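Local coordinates for protein CAIP (Helicobacter cinaedi, PDB 5LBH) that probably takes up and stores iron as a Dps-like mini-ferritin of twelve subunits, and promotes the differentiation of macrophages into foam cells, at residues G31-F34 with H35-H38; A112-S116 with Q117-V121; A123-A126 with D127-G131. All blocks are in the same frame, centred on the assembly; numbering follows the deposited sequence.

All three contacts are local, and each lies on or beside a long helix of the ferritin-like bundle. Contact 1 starts helix 34-61, contact 2 ends helix 89-116 and turns into helix 120-144, and contact 3 continues along that last helix. Contacts 1 and 2 lie on opposite sides of the chain's centre, with centres about 41 Å apart, while contacts 2 and 3 touch where Asp115 and Ala114 pack on Ala123. Contact 2 is a surface turn held by backbone bonds; contacts 1 and 3 are partly buried and add aromatic packing, a ring pair near iron in contact 1 and a lysine over a tyrosine face in contact 3.

Contact 1. Residues G31-F34 with H35-H38; sequences GMDF and HPTH
This is a local contact at the N-terminus of helix 34-61, where a type I beta turn from Gly31 to Phe34 leads out of strand 29-30 and its residues meet the first turn of the helix. Phe34 and His38, four residues apart, form the aromatic part. Both have CG anti to the backbone N (chi1 166° and -175°), which sends the side chains the same way, side by side. Their planes are nearly parallel, 18° apart, but slid so far that the rings barely overlap, with centroids 5.2 Å apart; Phe34 CZ lies over one face of the imidazole, toward its rim. A large apolar ring suits the buried Phe34 position, packing on Val29 and on Ser142 of a neighbouring subunit. His38 N donates to Phe34 O at 2.9 Å, a regular helical bond. Asp33 holds the N-cap position without a capping bond from its carboxylate. Thr37 OG1 lies 3.2 Å from Asp33 O, a weak and unsettled bond, since its hydroxyl is also hydrogen-bonded to Ser89 OG. A water bridges turn and helix, donating to Met32 O at 2.7 Å and accepting from His35 N at 2.8 Å. Glu57 of another subunit, a residue of the iron site, packs on His38, consistent with the inter-subunit iron sites of Dps-like proteins. The bond from ND1 to His26 O and the stack on His26 probably limit the rotation of His38 beside the iron(III) ion, about 4 Å away.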
loop_
_atom_site.group_PDB
_atom_site.type_symbol
_atom_site.label_atom_id
_atom_site.label_comp_id
_atom_site.label_asym_id
_atom_site.label_seq_id
_atom_site.Cartn_x
_atom_site.Cartn_y
_atom_site.Cartn_z
ATOM N N GLY A 31 30.745 -18.255 -10.578
ATOM C CA GLY A 31 31.469 -18.135 -9.330
ATOM C C GLY A 31 30.556 -17.880 -8.145
ATOM O O GLY A 31 29.361 -17.615 -8.279
ATOM N N MET A 32 31.163 -17.945 -6.952
ATOM C CA MET A 32 30.390 -17.981 -5.711
ATOM C C MET A 32 29.539 -16.725 -5.549
ATOM O O MET A 32 28.430 -16.781 -5.008
ATOM C CB MET A 32 31.335 -18.155 -4.518
ATOM C CG MET A 32 30.847 -19.132 -3.426
ATOM S SD MET A 32 30.583 -20.871 -3.921
ATOM C CE MET A 32 28.860 -21.116 -3.499
ATOM N N ASP A 33 30.016 -15.597 -6.060
ATOM C CA ASP A 33 29.351 -14.303 -5.938
ATOM C C ASP A 33 28.406 -14.080 -7.132
ATOM O O ASP A 33 28.207 -12.980 -7.651
ATOM C CB ASP A 33 30.487 -13.279 -5.812
ATOM C CG ASP A 33 30.051 -11.819 -5.740
ATOM O OD1 ASP A 33 30.958 -11.002 -5.480
ATOM O OD2 ASP A 33 28.882 -11.449 -5.907
ATOM N N PHE A 34 27.772 -15.191 -7.548
ATOM C CA PHE A 34 26.917 -15.204 -8.737
ATOM C C PHE A 34 25.663 -14.368 -8.541
ATOM O O PHE A 34 25.268 -13.615 -9.436
ATOM C CB PHE A 34 26.517 -16.639 -9.125
ATOM C CG PHE A 34 25.383 -16.694 -10.127
ATOM C CD1 PHE A 34 25.633 -16.629 -11.499
ATOM C CD2 PHE A 34 24.060 -16.739 -9.703
ATOM C CE1 PHE A 34 24.575 -16.632 -12.440
ATOM C CE2 PHE A 34 22.997 -16.728 -10.639
ATOM C CZ PHE A 34 23.263 -16.675 -12.007
ATOM N N HIS A 35 24.994 -14.511 -7.392
ATOM C CA HIS A 35 23.666 -13.920 -7.311
ATOM C C HIS A 35 23.645 -12.402 -7.119
ATOM O O HIS A 35 22.842 -11.723 -7.780
ATOM C CB HIS A 35 22.836 -14.562 -6.210
ATOM C CG HIS A 35 21.393 -14.172 -6.290
ATOM N ND1 HIS A 35 20.747 -13.445 -5.297
ATOM C CD2 HIS A 35 20.497 -14.325 -7.295
ATOM C CE1 HIS A 35 19.501 -13.214 -5.671
ATOM N NE2 HIS A 35 19.328 -13.736 -6.878
ATOM N N PRO A 36 24.449 -11.822 -6.218
ATOM C CA PRO A 36 24.517 -10.353 -6.195
ATOM C C PRO A 36 24.897 -9.765 -7.547
ATOM O O PRO A 36 24.307 -8.766 -7.990
ATOM C CB PRO A 36 25.568 -10.059 -5.112
ATOM C CG PRO A 36 26.212 -11.323 -4.820
ATOM C CD PRO A 36 25.291 -12.421 -5.168
ATOM N N THR A 37 25.825 -10.404 -8.254
ATOM C CA THR A 37 26.246 -9.853 -9.534
ATOM C C THR A 37 25.136 -9.969 -10.572
ATOM O O THR A 37 24.905 -9.040 -11.352
ATOM C CB THR A 37 27.514 -10.563 -9.986
ATOM O OG1 THR A 37 28.593 -10.133 -9.145
ATOM C CG2 THR A 37 27.841 -10.189 -11.429
ATOM N N HIS A 38 24.415 -11.086 -10.570
ATOM C CA HIS A 38 23.282 -11.240 -11.476
ATOM C C HIS A 38 22.267 -10.115 -11.271
ATOM O O HIS A 38 21.759 -9.537 -12.238
ATOM C CB HIS A 38 22.673 -12.627 -11.250
ATOM C CG HIS A 38 21.568 -13.004 -12.191
ATOM N ND1 HIS A 38 21.782 -13.283 -13.526
ATOM C CD2 HIS A 38 20.254 -13.254 -11.963
ATOM C CE1 HIS A 38 20.641 -13.649 -14.088
ATOM N NE2 HIS A 38 19.697 -13.635 -13.162
HETATM O O HOH W 1 25.848 -16.259 -5.329
#

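Contact 2. Residues A112-S116 with Q117-V121; sequences AQADS and QGDKV
A Schellman motif ends helix 89-116 here: Asp119 N reaches back to Ala114 O at 2.8 Å, and inside that bond Gly118 N donates to Asp115 O at 3.0 Å, from above the carbonyl plane. Gln117 N keeps the last ordinary helical bond, to Gln113 O at 3.2 Å. Gly118 is the C-prime residue, and its positive phi (70°) explains the glycine, since any side chain there would collide with the carbonyl oxygen of Gln117. By ending the first helix so abruptly, the motif lets the chain turn into the second of two long helices of the four-helix ferritin bundle. Small Ala114 suits the inside of the turn, its CB 3.4 Å from Asp119 O and also packed on Val4. Ser116 OG, beside its backbone N (chi1 -69°), donates to Ala112 O at 3.1 Å; Ser116 N reaches the same oxygen from the opposite face. Asp119 suits the N-cap of helix 120-144, its carboxylate capping a backbone N just beyond Val121; OD1 also bonds Ser122 OG, and OD2 the Arg58 guanidinium. Asp115 OD1 lies 4.1 Å from Lys120 CG in loose packing, but their charges pair across subunits: Asp115 OD2 with a neighbouring subunit's lysine, Lys120 NZ with another subunit's aspartate.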
loop_
_atom_site.group_PDB
_atom_site.type_symbol
_atom_site.label_atom_id
_atom_site.label_comp_id
_atom_site.label_asym_id
_atom_site.label_seq_id
_atom_site.Cartn_x
_atom_site.Cartn_y
_atom_site.Cartn_z
ATOM N N ALA A 112 29.158 20.813 -19.991
ATOM C CA ALA A 112 29.914 22.005 -20.358
ATOM C C ALA A 112 29.386 22.630 -21.642
ATOM O O ALA A 112 29.226 23.852 -21.726
ATOM C CB ALA A 112 31.392 21.666 -20.529
ATOM N N GLN A 113 29.103 21.806 -22.649
ATOM C CA GLN A 113 28.638 22.336 -23.923
ATOM C C GLN A 113 27.248 22.929 -23.779
ATOM O O GLN A 113 26.969 24.012 -24.307
ATOM C CB GLN A 113 28.612 21.231 -24.979
ATOM C CG GLN A 113 29.975 20.836 -25.512
ATOM C CD GLN A 113 30.623 21.922 -26.353
ATOM O OE1 GLN A 113 29.951 22.844 -26.840
ATOM N NE2 GLN A 113 31.942 21.827 -26.515
ATOM N N ALA A 114 26.370 22.245 -23.042
ATOM C CA ALA A 114 25.007 22.731 -22.876
ATOM C C ALA A 114 24.976 24.046 -22.096
ATOM O O ALA A 114 24.184 24.945 -22.420
ATOM C CB ALA A 114 24.140 21.650 -22.216
ATOM N N ASP A 115 25.821 24.181 -21.066
ATOM C CA ASP A 115 25.859 25.445 -20.332
ATOM C C ASP A 115 26.358 26.575 -21.233
ATOM O O ASP A 115 25.830 27.690 -21.178
ATOM C CB ASP A 115 26.743 25.315 -19.080
ATOM C CG ASP A 115 25.986 24.753 -17.844
ATOM O OD1 ASP A 115 24.774 25.025 -17.677
ATOM O OD2 ASP A 115 26.610 24.043 -17.015
ATOM N N SER A 116 27.304 26.282 -22.138
ATOM C CA SER A 116 27.772 27.279 -23.105
ATOM C C SER A 116 26.654 27.791 -23.998
ATOM O O SER A 116 26.724 28.919 -24.485
ATOM C CB SER A 116 28.859 26.694 -24.002
ATOM O OG SER A 116 30.042 26.464 -23.285
ATOM N N GLN A 117 25.652 26.972 -24.281
ATOM C CA GLN A 117 24.538 27.401 -25.113
ATOM C C GLN A 117 23.355 27.896 -24.295
ATOM O O GLN A 117 22.289 28.149 -24.862
ATOM C CB GLN A 117 24.076 26.257 -26.022
ATOM C CG GLN A 117 25.103 25.721 -26.990
ATOM C CD GLN A 117 24.552 24.537 -27.771
ATOM O OE1 GLN A 117 23.338 24.276 -27.733
ATOM N NE2 GLN A 117 25.431 23.809 -28.484
ATOM N N GLY A 118 23.502 28.038 -22.986
ATOM C CA GLY A 118 22.329 28.416 -22.232
ATOM C C GLY A 118 21.284 27.331 -22.134
ATOM O O GLY A 118 20.145 27.619 -21.758
ATOM N N ASP A 119 21.634 26.093 -22.491
ATOM C CA ASP A 119 20.731 24.950 -22.379
ATOM C C ASP A 119 20.918 24.333 -20.995
ATOM O O ASP A 119 21.542 23.283 -20.821
ATOM C CB ASP A 119 21.016 23.948 -23.492
ATOM C CG ASP A 119 20.040 22.811 -23.516
ATOM O OD1 ASP A 119 20.138 21.966 -24.424
ATOM O OD2 ASP A 119 19.189 22.726 -22.619
ATOM N N LYS A 120 20.319 24.985 -19.998
ATOM C CA LYS A 120 20.520 24.559 -18.617
ATOM C C LYS A 120 19.748 23.297 -18.265
ATOM O O LYS A 120 20.170 22.577 -17.357
ATOM C CB LYS A 120 20.196 25.713 -17.652
ATOM C CG LYS A 120 21.095 26.921 -17.916
ATOM C CD LYS A 120 20.864 28.109 -16.999
ATOM C CE LYS A 120 20.048 29.196 -17.686
ATOM N NZ LYS A 120 20.312 30.522 -17.048
ATOM N N VAL A 121 18.652 23.009 -18.975
ATOM C CA VAL A 121 17.889 21.779 -18.752
ATOM C C VAL A 121 18.722 20.547 -19.104
ATOM O O VAL A 121 18.765 19.579 -18.342
ATOM C CB VAL A 121 16.579 21.802 -19.562
ATOM C CG1 VAL A 121 15.818 20.522 -19.330
ATOM C CG2 VAL A 121 15.709 22.990 -19.160
#

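Contact 3. Residues A123-A126 with D127-G131; sequences AAYA and DDKVG
Tyr125 carries its CG anti to the backbone N (chi1 173°), whereas Lys129, one turn on, has CG anti to the carbonyl carbon and bends at chi2 (-62°), folding its chain over the phenol. Lys129 CG sits over one face of the ring, 4.2 Å from the Tyr125 centroid, in a CH-pi contact offset toward the rim, and Lys129 CE comes to 3.5 Å from Tyr125 CE1. A long aliphatic chain suits this place because its methylenes can lie on the aromatic ring while the ammonium extends to a salt bridge with Glu132; a second pairing, with Asp128 OD1, is long. Beneath them Lys129 N donates to Tyr125 O at 3.1 Å. The same i to i+4 pattern joins Asp127 N to Ala123 O at 2.7 Å. Asp127 OD2 takes a hydrogen bond from Ser111 OG on helix 89-116, and in a neighbouring subunit Lys120 packs on Asp127 and Val121 on Val130. Small Ala126 and branched Val130 pack against helix 89-116, on Leu110 and on Leu104 and Phe107, while Tyr125 leans on Val51 and Asp54 of helix 34-61, as in the amphipathic helices of the ferritin-like four-helix bundle.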
loop_
_atom_site.group_PDB
_atom_site.type_symbol
_atom_site.label_atom_id
_atom_site.label_comp_id
_atom_site.label_asym_id
_atom_site.label_seq_id
_atom_site.Cartn_x
_atom_site.Cartn_y
_atom_site.Cartn_z
ATOM N N ALA A 123 21.961 20.469 -19.293
ATOM C CA ALA A 123 23.093 20.449 -18.372
ATOM C C ALA A 123 22.697 19.897 -17.002
ATOM O O ALA A 123 23.476 19.163 -16.381
ATOM C CB ALA A 123 23.701 21.846 -18.256
ATOM N N ALA A 124 21.497 20.242 -16.510
ATOM C CA ALA A 124 21.045 19.722 -15.218
ATOM C C ALA A 124 20.883 18.205 -15.258
ATOM O O ALA A 124 21.324 17.495 -14.344
ATOM C CB ALA A 124 19.726 20.375 -14.824
ATOM N N TYR A 125 20.254 17.696 -16.326
ATOM C CA TYR A 125 20.164 16.259 -16.545
ATOM C C TYR A 125 21.549 15.621 -16.635
ATOM O O TYR A 125 21.793 14.567 -16.036
ATOM C CB TYR A 125 19.359 15.966 -17.815
ATOM C CG TYR A 125 19.378 14.502 -18.164
ATOM C CD1 TYR A 125 18.544 13.610 -17.509
ATOM C CD2 TYR A 125 20.248 14.004 -19.123
ATOM C CE1 TYR A 125 18.561 12.257 -17.794
ATOM C CE2 TYR A 125 20.272 12.642 -19.425
ATOM C CZ TYR A 125 19.423 11.774 -18.747
ATOM O OH TYR A 125 19.423 10.418 -19.016
ATOM N N ALA A 126 22.473 16.235 -17.381
ATOM C CA ALA A 126 23.803 15.638 -17.468
ATOM C C ALA A 126 24.508 15.669 -16.113
ATOM O O ALA A 126 25.148 14.686 -15.720
ATOM C CB ALA A 126 24.639 16.338 -18.538
ATOM N N ASP A 127 24.382 16.774 -15.369
ATOM C CA ASP A 127 25.029 16.839 -14.063
ATOM C C ASP A 127 24.461 15.801 -13.113
ATOM O O ASP A 127 25.202 15.231 -12.302
ATOM C CB ASP A 127 24.896 18.232 -13.458
ATOM C CG ASP A 127 25.675 19.287 -14.236
ATOM O OD1 ASP A 127 25.267 20.480 -14.213
ATOM O OD2 ASP A 127 26.709 18.926 -14.844
ATOM N N ASP A 128 23.169 15.497 -13.227
ATOM C CA ASP A 128 22.611 14.439 -12.393
ATOM C C ASP A 128 23.258 13.099 -12.738
ATOM O O ASP A 128 23.641 12.341 -11.838
ATOM C CB ASP A 128 21.085 14.396 -12.545
ATOM C CG ASP A 128 20.431 13.289 -11.717
ATOM O OD1 ASP A 128 19.649 12.486 -12.282
ATOM O OD2 ASP A 128 20.662 13.234 -10.483
ATOM N N LYS A 129 23.445 12.811 -14.036
ATOM C CA LYS A 129 24.123 11.570 -14.405
ATOM C C LYS A 129 25.607 11.601 -14.053
ATOM O O LYS A 129 26.171 10.562 -13.691
ATOM C CB LYS A 129 23.929 11.245 -15.889
ATOM C CG LYS A 129 22.468 11.196 -16.274
ATOM C CD LYS A 129 21.748 10.102 -15.522
ATOM C CE LYS A 129 20.305 10.487 -15.326
ATOM N NZ LYS A 129 19.540 9.433 -14.617
ATOM N N VAL A 130 26.251 12.769 -14.118
ATOM C CA VAL A 130 27.645 12.856 -13.688
ATOM C C VAL A 130 27.767 12.461 -12.215
ATOM O O VAL A 130 28.679 11.712 -11.838
ATOM C CB VAL A 130 28.206 14.272 -13.952
ATOM C CG1 VAL A 130 29.540 14.474 -13.248
ATOM C CG2 VAL A 130 28.381 14.519 -15.442
ATOM N N GLY A 131 26.859 12.964 -11.363
ATOM C CA GLY A 131 26.888 12.612 -9.945
ATOM C C GLY A 131 26.577 11.148 -9.673
ATOM O O GLY A 131 27.211 10.518 -8.819
#